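Local coordinates for B12-binding domain-containing protein (Kitasatospora setae, PDB 6WTE) that binds cobalamin and a [4Fe-4S] cluster and, as the radical SAM methylase TsrM, probably transfers methyl groups from S-adenosylmethionine by a non-radical route, at residues N11-P16 against V68-T73; E340-W345 against T353-E358; T138-S141 against D145-G148; A402-F407 against S549-R554. All coordinates share one frame; numbering follows the deposited sequence.

Contact 1 of 4, residues N11-P16 against V68-T73; sequences NKVHPP and VRNTDT
Asn11 and Arg69 bring the two loops closest, their CA atoms 7.4 Å apart, and no direct hydrogen bond spans that distance. Side chains and a water fill the interval instead. Asn11 CG stands anti to the backbone N (chi1 -163°), which carries the amide toward the 68-73 loop. Asn11 ND2 lies 3.9 Å from Arg69 CD and equally far from Asn70 ND2, the two amide planes standing nearly perpendicular at 84°. Both amide nitrogens donate to the same cobalamin oxygen, O44, which is consistent with two donors lying so near each other. The water completes the link: it donates to Asn11 OD1 at 2.8 Å and accepts from Asn70 ND2 at 3.1 Å. Asparagine suits position 11 because its OD1 also takes Val13 N at 3.0 Å, closing an Asx turn, while ND2 remains for the cofactor. The other branch of the Asn70 amide is held by Arg69 NH2, which donates to Asn70 OD1 at 3.0 Å on an in-plane lone pair and should fix the amide's flip. Replacing Asn11 by a leucine would probably leave cobalamin O44 with one donor fewer and Val13 N without its acceptor. Val13 adds a light touch, its CG2 near Asn70 ND2, and its side chain rests on Phe82. The loops follow strands 4-9 and 63-67, neighbours in the B12-binding sheet, and lead toward helices 20-31 and 83-96.

Contact 2 of 4, residues E340-W345 against T353-E358; sequences ELLSGW and TYYTFE. With EDO (1,2-ethanediol), chain M.
Beside the [4Fe-4S] pocket of the radical SAM core, Leu342 meets Tyr355 and Thr353, the two residues flanking Tyr354, which itself touches the cluster. Leu342 CD2 comes within 3.7 Å of Tyr355 OH and 4.4 Å of its CZ, approaching the ring obliquely, and the two side chains cross at about a right angle. The same methyl lies over one face of the Trp345 indole, 4.1 Å above its plane and toward the rim, so a single leucine methyl packs against both aromatic side chains. Tyr355 reaches this place with CG tucked between its backbone N and carbonyl carbon (chi1 60°); its buried hydroxyl is hydrogen-bonded to Ser334 O and Lys346 NZ, which explains a tyrosine rather than a phenylalanine here.

Thr353 divides its labour. CG2 faces the helix end, 3.7 Å from Leu342 O, the carbonyl that accepts Trp345 N as the chain leaves the helix. OG1, on the other branch, is hydrogen-bonded at 2.6 Å to O1 of an ethanediol molecule, probably from the crystallisation liquor. That O1 donates in turn to Tyr355 O at 3.0 Å, joining two points of one loop. The contact thus sets the end of helix 339-342, just after strand 327-335, against the loop that enters helix 357-369, which has Thr356 at its N-cap.

Contact 3 of 4, residues T138-S141 against D145-G148; sequences TAIS and DTAG
Asp145 OD1 is gripped twice: it accepts Ala147 N at 2.8 Å and forms a salt bridge with Arg154 NH1. The amide comes in from above the carboxylate plane, 44° out of it, and closes an Asx turn, a bend for which aspartate is well suited because its short side chain reaches the nitrogen two residues on. Arg154 NH1 also binds Thr146 OG1, so one guanidinium steadies two successive residues of the loop against strand 153-156, to which Arg154 belongs.

With its hydroxyl engaged there, Thr146 offers its methyl to the helix. CG2 is anti to the carbonyl carbon, the hydroxyl taking the position between backbone N and carbonyl carbon (chi1 58°). This sets Thr146 CG2 3.8 Å from Ile140 CD1 and 4.1 Å from Ala139 CB. The partners are the last turn of helix 130-141 in the B12-binding region and the connection that turns back toward strand 153-156 of the mixed sheet. Alanine suits the nearer point, since its small CB lets the loop backbone approach: Asp145 O lies 4.1 Å from it, and the CA atoms of Ala139 and Thr146 are 6.2 Å apart. Ile140 reaches from farther round the helix, and its extra length brings the terminal CD1 to the threonine methyl.

Contact 4 of 4, residues A402-F407 against S549-R554; sequences ATVTGF and SHWRGR. With EDO (1,2-ethanediol), chain K.
Hydrogen bonds from Arg552 to two successive carbonyls carry the polar half of this contact. NE donates to Thr403 O at 2.8 Å, in the carbonyl plane and on a lone pair, with an N-H...O angle of 153°. NH2 donates to Ala402 O at 2.8 Å, but from above that carbonyl's plane, 44° out of it. Both oxygens lie near the guanidinium edge, and an arginine extended from CG to NE is long enough to reach them from the neighbouring loop.

The carbonyls lie in the loop just before strand 404-412 of the radical SAM core sheet; the strand begins at Val404, which pairs with strand 373-380. The arginine comes from a type I turn, Trp551 to Arg554, that leads into the C-terminal helix 554-566.

Apolar contact is narrower. Val404 CG2 meets Trp551 CB at 4.0 Å, the two side chains crossing at about a right angle, and beta-branched valine suits the strand.

Within the turn, Arg554 lays its guanidinium over one face of the Trp551 indole. Its NH1 donates to Trp551 O at 2.8 Å, while Arg554 N reaches that oxygen from the opposite face.

Thr403 OG1 is hydrogen-bonded to Thr374 N and, at a short 2.5 Å, to O1 of an ethanediol probably from the crystallisation liquor. A valine in place of Thr403 would probably leave the Thr374 amide without this acceptor.

From the N terminus, contact 1 comes first, closing a 51-residue span of the B12-binding domain and joining two loops at the cobalamin. Contact 3 follows, a tight local closure at the end of helix 130-141, its centre 30 Å from that of contact 1. Contact 2 is likewise short, bridging seven residues beside the iron-sulfur cluster in the radical SAM core. Contact 4 closes the longest loop, 141 residues, and brings the C-terminal region back onto the core sheet. All four run in series, none nested or crossed. Contacts 3 and 4 lie on opposite sides of the chain's centre, their own centres 50 Å apart, whereas contacts 2 and 4 approach to about 9 Å between nearest atoms.

Contact 1 of 4, residues N11-P16 against V68-T73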
loop_
_atom_site.group_PDB
_atom_site.type_symbol
_atom_site.label_atom_id
_atom_site.label_comp_id
_atom_site.label_asym_id
_atom_site.label_seq_id
_atom_site.Cartn_x
_atom_site.Cartn_y
_atom_site.Cartn_z
ATOM N N ASN A 11 -0.023 13.474 1.504
ATOM C CA ASN A 11 0.096 12.527 2.605
ATOM C C ASN A 11 0.537 13.243 3.873
ATOM O O ASN A 11 1.617 13.837 3.916
ATOM C CB ASN A 11 1.089 11.429 2.229
ATOM C CG ASN A 11 0.968 10.203 3.114
ATOM O OD1 ASN A 11 0.388 10.256 4.200
ATOM N ND2 ASN A 11 1.509 9.089 2.646
ATOM N N LYS A 12 -0.303 13.209 4.905
ATOM C CA LYS A 12 0.037 13.839 6.174
ATOM C C LYS A 12 0.371 12.825 7.262
ATOM O O LYS A 12 0.481 13.199 8.433
ATOM C CB LYS A 12 -1.098 14.763 6.623
ATOM C CG LYS A 12 -1.309 15.954 5.689
ATOM C CD LYS A 12 -2.267 16.977 6.274
ATOM C CE LYS A 12 -3.652 16.393 6.501
ATOM N NZ LYS A 12 -4.622 17.462 6.881
ATOM N N VAL A 13 0.556 11.558 6.906
ATOM C CA VAL A 13 0.836 10.522 7.895
ATOM C C VAL A 13 2.282 10.630 8.362
ATOM O O VAL A 13 3.210 10.674 7.547
ATOM C CB VAL A 13 0.554 9.126 7.321
ATOM C CG1 VAL A 13 1.090 8.047 8.259
ATOM C CG2 VAL A 13 -0.943 8.932 7.100
ATOM N N HIS A 14 2.472 10.657 9.678
ATOM C CA HIS A 14 3.768 10.407 10.283
ATOM C C HIS A 14 3.691 9.141 11.133
ATOM O O HIS A 14 2.653 8.866 11.740
ATOM C CB HIS A 14 4.237 11.583 11.147
ATOM C CG HIS A 14 4.611 12.800 10.359
ATOM N ND1 HIS A 14 5.682 13.601 10.691
ATOM C CD2 HIS A 14 4.053 13.356 9.257
ATOM C CE1 HIS A 14 5.770 14.597 9.828
ATOM N NE2 HIS A 14 4.793 14.473 8.948
ATOM N N PRO A 15 4.770 8.344 11.203
ATOM C CA PRO A 15 6.091 8.539 10.587
ATOM C C PRO A 15 6.039 8.606 9.062
ATOM O O PRO A 15 5.270 7.879 8.434
ATOM C CB PRO A 15 6.887 7.316 11.057
ATOM C CG PRO A 15 5.872 6.319 11.479
ATOM C CD PRO A 15 4.717 7.105 11.999
ATOM N N PRO A 16 6.847 9.490 8.485
ATOM C CA PRO A 16 6.679 9.838 7.071
ATOM C C PRO A 16 7.309 8.819 6.138
ATOM O O PRO A 16 8.385 8.276 6.404
ATOM C CB PRO A 16 7.384 11.195 6.966
ATOM C CG PRO A 16 8.461 11.113 8.004
ATOM C CD PRO A 16 7.885 10.305 9.142
ATOM N N VAL A 68 -2.681 9.978 -4.286
ATOM C CA VAL A 68 -3.511 9.568 -3.161
ATOM C C VAL A 68 -3.113 8.134 -2.833
ATOM O O VAL A 68 -3.583 7.177 -3.460
ATOM C CB VAL A 68 -5.004 9.719 -3.473
ATOM C CG1 VAL A 68 -5.881 9.033 -2.409
ATOM C CG2 VAL A 68 -5.337 11.197 -3.544
ATOM N N ARG A 69 -2.201 7.996 -1.872
ATOM C CA ARG A 69 -1.613 6.699 -1.560
ATOM C C ARG A 69 -2.539 5.842 -0.705
ATOM O O ARG A 69 -2.666 4.635 -0.942
ATOM C CB ARG A 69 -0.277 6.901 -0.849
ATOM C CG ARG A 69 0.516 5.623 -0.589
ATOM C CD ARG A 69 1.648 5.947 0.372
ATOM N NE ARG A 69 2.653 4.888 0.463
ATOM C CZ ARG A 69 2.539 3.811 1.230
ATOM N NH1 ARG A 69 3.515 2.915 1.239
ATOM N NH2 ARG A 69 1.463 3.634 1.987
ATOM N N ASN A 70 -3.146 6.436 0.321
ATOM C CA ASN A 70 -3.978 5.723 1.278
ATOM C C ASN A 70 -5.380 6.318 1.273
ATOM O O ASN A 70 -5.535 7.542 1.322
ATOM C CB ASN A 70 -3.398 5.803 2.695
ATOM C CG ASN A 70 -1.890 5.596 2.728
ATOM O OD1 ASN A 70 -1.355 4.707 2.071
ATOM N ND2 ASN A 70 -1.201 6.424 3.503
ATOM N N THR A 71 -6.395 5.457 1.201
ATOM C CA THR A 71 -7.764 5.938 1.367
ATOM C C THR A 71 -8.138 6.070 2.834
ATOM O O THR A 71 -8.910 6.962 3.199
ATOM C CB THR A 71 -8.747 4.987 0.684
ATOM O OG1 THR A 71 -8.571 3.663 1.213
ATOM C CG2 THR A 71 -8.509 4.963 -0.811
ATOM N N ASP A 72 -7.615 5.176 3.670
ATOM C CA ASP A 72 -7.864 5.152 5.105
ATOM C C ASP A 72 -6.749 4.326 5.729
ATOM O O ASP A 72 -5.858 3.841 5.031
ATOM C CB ASP A 72 -9.258 4.587 5.443
ATOM C CG ASP A 72 -9.470 3.168 4.945
ATOM O OD1 ASP A 72 -9.552 2.972 3.715
ATOM O OD2 ASP A 72 -9.578 2.246 5.794
ATOM N N THR A 73 -6.800 4.167 7.052
ATOM C CA THR A 73 -5.758 3.391 7.715
ATOM C C THR A 73 -5.867 1.903 7.422
ATOM O O THR A 73 -4.888 1.182 7.627
ATOM C CB THR A 73 -5.795 3.605 9.229
ATOM O OG1 THR A 73 -6.997 3.037 9.764
ATOM C CG2 THR A 73 -5.729 5.089 9.565
HETATM O O HOH W 1 -2.190 9.370 3.829
#

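Contact 2 of 4, residues E340-W345 against T353-E358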
loop_
_atom_site.group_PDB
_atom_site.type_symbol
_atom_site.label_atom_id
_atom_site.label_comp_id
_atom_site.label_asym_id
_atom_site.label_seq_id
_atom_site.Cartn_x
_atom_site.Cartn_y
_atom_site.Cartn_z
ATOM N N GLU A 340 -9.160 -24.694 5.893
ATOM C CA GLU A 340 -10.544 -24.284 5.701
ATOM C C GLU A 340 -10.671 -22.768 5.611
ATOM O O GLU A 340 -11.592 -22.263 4.961
ATOM C CB GLU A 340 -11.423 -24.840 6.824
ATOM C CG GLU A 340 -11.023 -24.407 8.227
ATOM C CD GLU A 340 -10.052 -25.368 8.914
ATOM O OE1 GLU A 340 -9.268 -26.067 8.223
ATOM O OE2 GLU A 340 -10.087 -25.425 10.164
ATOM N N LEU A 341 -9.749 -22.028 6.223
ATOM C CA LEU A 341 -9.739 -20.576 6.098
ATOM C C LEU A 341 -8.971 -20.106 4.871
ATOM O O LEU A 341 -9.411 -19.175 4.187
ATOM C CB LEU A 341 -9.149 -19.943 7.360
ATOM C CG LEU A 341 -10.177 -19.670 8.465
ATOM C CD1 LEU A 341 -10.742 -20.943 9.059
ATOM C CD2 LEU A 341 -9.591 -18.823 9.550
ATOM N N LEU A 342 -7.833 -20.740 4.571
ATOM C CA LEU A 342 -7.010 -20.293 3.450
ATOM C C LEU A 342 -7.633 -20.653 2.110
ATOM O O LEU A 342 -7.423 -19.940 1.120
ATOM C CB LEU A 342 -5.607 -20.888 3.569
ATOM C CG LEU A 342 -4.786 -20.356 4.740
ATOM C CD1 LEU A 342 -3.635 -21.305 5.015
ATOM C CD2 LEU A 342 -4.265 -18.940 4.457
ATOM N N SER A 343 -8.401 -21.740 2.059
ATOM C CA SER A 343 -9.110 -22.094 0.836
ATOM C C SER A 343 -10.035 -20.962 0.413
ATOM O O SER A 343 -10.775 -20.409 1.232
ATOM C CB SER A 343 -9.912 -23.378 1.044
ATOM O OG SER A 343 -10.671 -23.692 -0.107
ATOM N N GLY A 344 -9.982 -20.611 -0.872
ATOM C CA GLY A 344 -10.750 -19.499 -1.399
ATOM C C GLY A 344 -10.269 -18.127 -0.988
ATOM O O GLY A 344 -10.810 -17.126 -1.479
ATOM N N TRP A 345 -9.262 -18.044 -0.117
ATOM C CA TRP A 345 -8.743 -16.769 0.368
ATOM C C TRP A 345 -7.371 -16.490 -0.236
ATOM O O TRP A 345 -7.238 -15.576 -1.052
ATOM C CB TRP A 345 -8.706 -16.772 1.901
ATOM C CG TRP A 345 -7.933 -15.653 2.560
ATOM C CD1 TRP A 345 -7.510 -14.478 1.992
ATOM C CD2 TRP A 345 -7.499 -15.613 3.926
ATOM N NE1 TRP A 345 -6.836 -13.720 2.919
ATOM C CE2 TRP A 345 -6.815 -14.394 4.113
ATOM C CE3 TRP A 345 -7.624 -16.491 5.008
ATOM C CZ2 TRP A 345 -6.254 -14.032 5.338
ATOM C CZ3 TRP A 345 -7.066 -16.126 6.228
ATOM C CH2 TRP A 345 -6.389 -14.911 6.380
ATOM N N THR A 353 -4.934 -22.850 -3.630
ATOM C CA THR A 353 -3.903 -22.355 -2.735
ATOM C C THR A 353 -2.530 -22.660 -3.318
ATOM O O THR A 353 -2.377 -23.505 -4.202
ATOM C CB THR A 353 -4.033 -22.969 -1.342
ATOM O OG1 THR A 353 -4.117 -24.398 -1.446
ATOM C CG2 THR A 353 -5.266 -22.421 -0.628
ATOM N N TYR A 354 -1.523 -21.942 -2.820
ATOM C CA TYR A 354 -0.184 -22.036 -3.382
ATOM C C TYR A 354 0.890 -22.180 -2.312
ATOM O O TYR A 354 2.079 -22.057 -2.630
ATOM C CB TYR A 354 0.111 -20.818 -4.278
ATOM C CG TYR A 354 -0.080 -19.480 -3.595
ATOM C CD1 TYR A 354 -1.323 -18.855 -3.571
ATOM C CD2 TYR A 354 0.986 -18.834 -2.982
ATOM C CE1 TYR A 354 -1.503 -17.636 -2.942
ATOM C CE2 TYR A 354 0.819 -17.603 -2.356
ATOM C CZ TYR A 354 -0.427 -17.015 -2.335
ATOM O OH TYR A 354 -0.602 -15.808 -1.707
ATOM N N TYR A 355 0.513 -22.433 -1.059
ATOM C CA TYR A 355 1.508 -22.760 -0.048
ATOM C C TYR A 355 0.867 -23.572 1.066
ATOM O O TYR A 355 -0.358 -23.714 1.154
ATOM C CB TYR A 355 2.198 -21.509 0.519
ATOM C CG TYR A 355 1.298 -20.495 1.196
ATOM C CD1 TYR A 355 0.903 -20.650 2.518
ATOM C CD2 TYR A 355 0.878 -19.358 0.520
ATOM C CE1 TYR A 355 0.096 -19.710 3.141
ATOM C CE2 TYR A 355 0.073 -18.414 1.131
ATOM C CZ TYR A 355 -0.318 -18.596 2.439
ATOM O OH TYR A 355 -1.113 -17.646 3.044
ATOM N N THR A 356 1.737 -24.137 1.896
ATOM C CA THR A 356 1.367 -24.823 3.118
ATOM C C THR A 356 2.136 -24.193 4.264
ATOM O O THR A 356 3.017 -23.352 4.063
ATOM C CB THR A 356 1.693 -26.319 3.053
ATOM O OG1 THR A 356 3.117 -26.475 3.043
ATOM C CG2 THR A 356 1.114 -26.930 1.793
ATOM N N PHE A 357 1.834 -24.632 5.485
ATOM C CA PHE A 357 2.575 -24.081 6.610
ATOM C C PHE A 357 4.051 -24.466 6.554
ATOM O O PHE A 357 4.896 -23.726 7.071
ATOM C CB PHE A 357 1.953 -24.527 7.929
ATOM C CG PHE A 357 2.546 -23.844 9.127
ATOM C CD1 PHE A 357 2.446 -22.469 9.270
ATOM C CD2 PHE A 357 3.207 -24.570 10.100
ATOM C CE1 PHE A 357 2.992 -21.829 10.369
ATOM C CE2 PHE A 357 3.760 -23.937 11.203
ATOM C CZ PHE A 357 3.649 -22.565 11.335
ATOM N N GLU A 358 4.389 -25.587 5.906
ATOM C CA GLU A 358 5.797 -25.963 5.786
ATOM C C GLU A 358 6.602 -24.887 5.082
ATOM O O GLU A 358 7.793 -24.724 5.363
ATOM C CB GLU A 358 5.954 -27.284 5.024
ATOM C CG GLU A 358 5.330 -28.498 5.668
ATOM C CD GLU A 358 4.156 -29.045 4.859
ATOM O OE1 GLU A 358 3.051 -29.171 5.428
ATOM O OE2 GLU A 358 4.335 -29.341 3.657
HETATM C C1 EDO M . -0.814 -26.426 -1.350
HETATM O O1 EDO M . -1.670 -25.322 -1.029
HETATM C C2 EDO M . 0.548 -25.915 -1.803
HETATM O O2 EDO M . 0.489 -25.552 -3.186
#

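Contact 3 of 4, residues T138-S141 against D145-G148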
loop_
_atom_site.group_PDB
_atom_site.type_symbol
_atom_site.label_atom_id
_atom_site.label_comp_id
_atom_site.label_asym_id
_atom_site.label_seq_id
_atom_site.Cartn_x
_atom_site.Cartn_y
_atom_site.Cartn_z
ATOM N N THR A 138 1.074 15.986 -22.435
ATOM C CA THR A 138 1.254 16.404 -23.819
ATOM C C THR A 138 -0.037 16.989 -24.380
ATOM O O THR A 138 -0.016 18.049 -25.018
ATOM C CB THR A 138 1.728 15.229 -24.677
ATOM O OG1 THR A 138 2.995 14.761 -24.198
ATOM C CG2 THR A 138 1.875 15.649 -26.134
ATOM N N ALA A 139 -1.172 16.332 -24.131
ATOM C CA ALA A 139 -2.442 16.837 -24.645
ATOM C C ALA A 139 -2.768 18.212 -24.067
ATOM O O ALA A 139 -3.140 19.135 -24.801
ATOM C CB ALA A 139 -3.563 15.839 -24.345
ATOM N N ILE A 140 -2.628 18.369 -22.749
ATOM C CA ILE A 140 -2.952 19.644 -22.112
ATOM C C ILE A 140 -2.034 20.744 -22.633
ATOM O O ILE A 140 -2.489 21.824 -23.039
ATOM C CB ILE A 140 -2.864 19.518 -20.579
ATOM C CG1 ILE A 140 -3.740 18.370 -20.066
ATOM C CG2 ILE A 140 -3.258 20.829 -19.910
ATOM C CD1 ILE A 140 -5.194 18.487 -20.439
ATOM N N SER A 141 -0.727 20.471 -22.658
ATOM C CA SER A 141 0.243 21.469 -23.096
ATOM C C SER A 141 -0.033 21.930 -24.521
ATOM O O SER A 141 0.150 23.109 -24.849
ATOM C CB SER A 141 1.658 20.902 -22.988
ATOM O OG SER A 141 2.602 21.804 -23.537
ATOM N N ASP A 145 -7.796 17.836 -27.048
ATOM C CA ASP A 145 -8.763 17.021 -26.333
ATOM C C ASP A 145 -8.054 15.806 -25.736
ATOM O O ASP A 145 -7.112 15.262 -26.319
ATOM C CB ASP A 145 -9.870 16.593 -27.303
ATOM C CG ASP A 145 -11.119 16.093 -26.608
ATOM O OD1 ASP A 145 -11.009 15.447 -25.549
ATOM O OD2 ASP A 145 -12.223 16.353 -27.139
ATOM N N THR A 146 -8.514 15.371 -24.566
ATOM C CA THR A 146 -7.952 14.195 -23.912
ATOM C C THR A 146 -8.751 12.928 -24.187
ATOM O O THR A 146 -8.500 11.898 -23.548
ATOM C CB THR A 146 -7.862 14.418 -22.403
ATOM O OG1 THR A 146 -9.167 14.708 -21.887
ATOM C CG2 THR A 146 -6.909 15.553 -22.073
ATOM N N ALA A 147 -9.696 12.977 -25.128
ATOM C CA ALA A 147 -10.606 11.862 -25.363
ATOM C C ALA A 147 -9.917 10.643 -25.967
ATOM O O ALA A 147 -10.494 9.552 -25.944
ATOM C CB ALA A 147 -11.754 12.320 -26.270
ATOM N N GLY A 148 -8.695 10.787 -26.472
ATOM C CA GLY A 148 -7.987 9.673 -27.063
ATOM C C GLY A 148 -6.853 9.127 -26.231
ATOM O O GLY A 148 -6.044 8.348 -26.752
#

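Contact 4 of 4, residues A402-F407 against S549-R554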
loop_
_atom_site.group_PDB
_atom_site.type_symbol
_atom_site.label_atom_id
_atom_site.label_comp_id
_atom_site.label_asym_id
_atom_site.label_seq_id
_atom_site.Cartn_x
_atom_site.Cartn_y
_atom_site.Cartn_z
ATOM N N ALA A 402 9.596 -16.504 15.170
ATOM C CA ALA A 402 9.939 -15.403 14.284
ATOM C C ALA A 402 10.387 -14.206 15.107
ATOM O O ALA A 402 10.008 -14.052 16.272
ATOM C CB ALA A 402 8.746 -15.020 13.413
ATOM N N THR A 403 11.209 -13.350 14.500
ATOM C CA THR A 403 11.675 -12.173 15.227
ATOM C C THR A 403 10.491 -11.385 15.759
ATOM O O THR A 403 10.445 -11.017 16.937
ATOM C CB THR A 403 12.540 -11.277 14.339
ATOM O OG1 THR A 403 13.526 -12.063 13.663
ATOM C CG2 THR A 403 13.221 -10.203 15.183
ATOM N N VAL A 404 9.517 -11.131 14.895
ATOM C CA VAL A 404 8.271 -10.485 15.269
ATOM C C VAL A 404 7.136 -11.276 14.642
ATOM O O VAL A 404 7.252 -11.752 13.505
ATOM C CB VAL A 404 8.231 -9.007 14.817
ATOM C CG1 VAL A 404 6.886 -8.374 15.146
ATOM C CG2 VAL A 404 9.364 -8.213 15.479
ATOM N N THR A 405 6.047 -11.431 15.386
ATOM C CA THR A 405 4.817 -12.016 14.865
ATOM C C THR A 405 3.721 -10.969 14.992
ATOM O O THR A 405 3.423 -10.512 16.099
ATOM C CB THR A 405 4.459 -13.294 15.625
ATOM O OG1 THR A 405 5.635 -14.099 15.723
ATOM C CG2 THR A 405 3.387 -14.081 14.882
ATOM N N GLY A 406 3.123 -10.599 13.868
ATOM C CA GLY A 406 2.118 -9.546 13.824
ATOM C C GLY A 406 0.747 -10.139 13.564
ATOM O O GLY A 406 0.592 -11.005 12.696
ATOM N N PHE A 407 -0.241 -9.669 14.319
ATOM C CA PHE A 407 -1.616 -10.132 14.190
ATOM C C PHE A 407 -2.524 -8.968 13.822
ATOM O O PHE A 407 -2.428 -7.882 14.403
ATOM C CB PHE A 407 -2.105 -10.773 15.489
ATOM C CG PHE A 407 -1.265 -11.925 15.950
ATOM C CD1 PHE A 407 -1.459 -13.193 15.426
ATOM C CD2 PHE A 407 -0.269 -11.739 16.898
ATOM C CE1 PHE A 407 -0.687 -14.259 15.843
ATOM C CE2 PHE A 407 0.506 -12.800 17.320
ATOM C CZ PHE A 407 0.297 -14.065 16.794
ATOM N N SER A 549 12.374 -4.405 13.216
ATOM C CA SER A 549 13.649 -5.022 13.574
ATOM C C SER A 549 14.145 -4.593 14.947
ATOM O O SER A 549 15.085 -5.203 15.467
ATOM C CB SER A 549 14.715 -4.696 12.521
ATOM O OG SER A 549 15.183 -3.359 12.637
ATOM N N HIS A 550 13.550 -3.558 15.537
ATOM C CA HIS A 550 13.913 -3.093 16.870
ATOM C C HIS A 550 12.780 -3.270 17.870
ATOM O O HIS A 550 12.861 -2.749 18.988
ATOM C CB HIS A 550 14.350 -1.627 16.802
ATOM C CG HIS A 550 15.482 -1.393 15.853
ATOM N ND1 HIS A 550 16.703 -2.018 15.989
ATOM C CD2 HIS A 550 15.572 -0.626 14.741
ATOM C CE1 HIS A 550 17.501 -1.638 15.007
ATOM N NE2 HIS A 550 16.839 -0.793 14.236
ATOM N N TRP A 551 11.731 -4.005 17.499
ATOM C CA TRP A 551 10.581 -4.177 18.380
ATOM C C TRP A 551 10.944 -4.975 19.630
ATOM O O TRP A 551 10.595 -4.584 20.751
ATOM C CB TRP A 551 9.448 -4.849 17.599
ATOM C CG TRP A 551 8.132 -4.915 18.318
ATOM C CD1 TRP A 551 7.519 -6.035 18.797
ATOM C CD2 TRP A 551 7.262 -3.817 18.627
ATOM N NE1 TRP A 551 6.318 -5.703 19.387
ATOM C CE2 TRP A 551 6.139 -4.348 19.296
ATOM C CE3 TRP A 551 7.323 -2.437 18.402
ATOM C CZ2 TRP A 551 5.091 -3.548 19.749
ATOM C CZ3 TRP A 551 6.276 -1.642 18.849
ATOM C CH2 TRP A 551 5.180 -2.202 19.519
ATOM N N ARG A 552 11.660 -6.091 19.467
ATOM C CA ARG A 552 12.020 -6.897 20.636
ATOM C C ARG A 552 12.729 -6.072 21.703
ATOM O O ARG A 552 12.475 -6.245 22.901
ATOM C CB ARG A 552 12.900 -8.077 20.223
ATOM C CG ARG A 552 12.136 -9.231 19.613
ATOM C CD ARG A 552 12.982 -10.492 19.568
ATOM N NE ARG A 552 12.227 -11.589 18.972
ATOM C CZ ARG A 552 12.564 -12.869 19.040
ATOM N NH1 ARG A 552 13.660 -13.241 19.693
ATOM N NH2 ARG A 552 11.794 -13.782 18.464
ATOM N N GLY A 553 13.598 -5.152 21.291
ATOM C CA GLY A 553 14.377 -4.399 22.255
ATOM C C GLY A 553 13.860 -3.001 22.516
ATOM O O GLY A 553 14.633 -2.113 22.889
ATOM N N ARG A 554 12.555 -2.784 22.342
ATOM C CA ARG A 554 12.043 -1.417 22.404
ATOM C C ARG A 554 12.218 -0.802 23.789
ATOM O O ARG A 554 12.498 0.398 23.908
ATOM C CB ARG A 554 10.574 -1.378 21.962
ATOM C CG ARG A 554 9.615 -2.278 22.730
ATOM C CD ARG A 554 8.305 -2.327 21.944
ATOM N NE ARG A 554 7.235 -3.079 22.595
ATOM C CZ ARG A 554 7.128 -4.401 22.543
ATOM N NH1 ARG A 554 8.047 -5.105 21.898
ATOM N NH2 ARG A 554 6.111 -5.019 23.137
HETATM C C1 EDO K . 15.508 -13.034 15.920
HETATM O O1 EDO K . 14.670 -13.817 15.064
HETATM C C2 EDO K . 16.951 -13.232 15.480
HETATM O O2 EDO K . 17.788 -12.357 16.242
#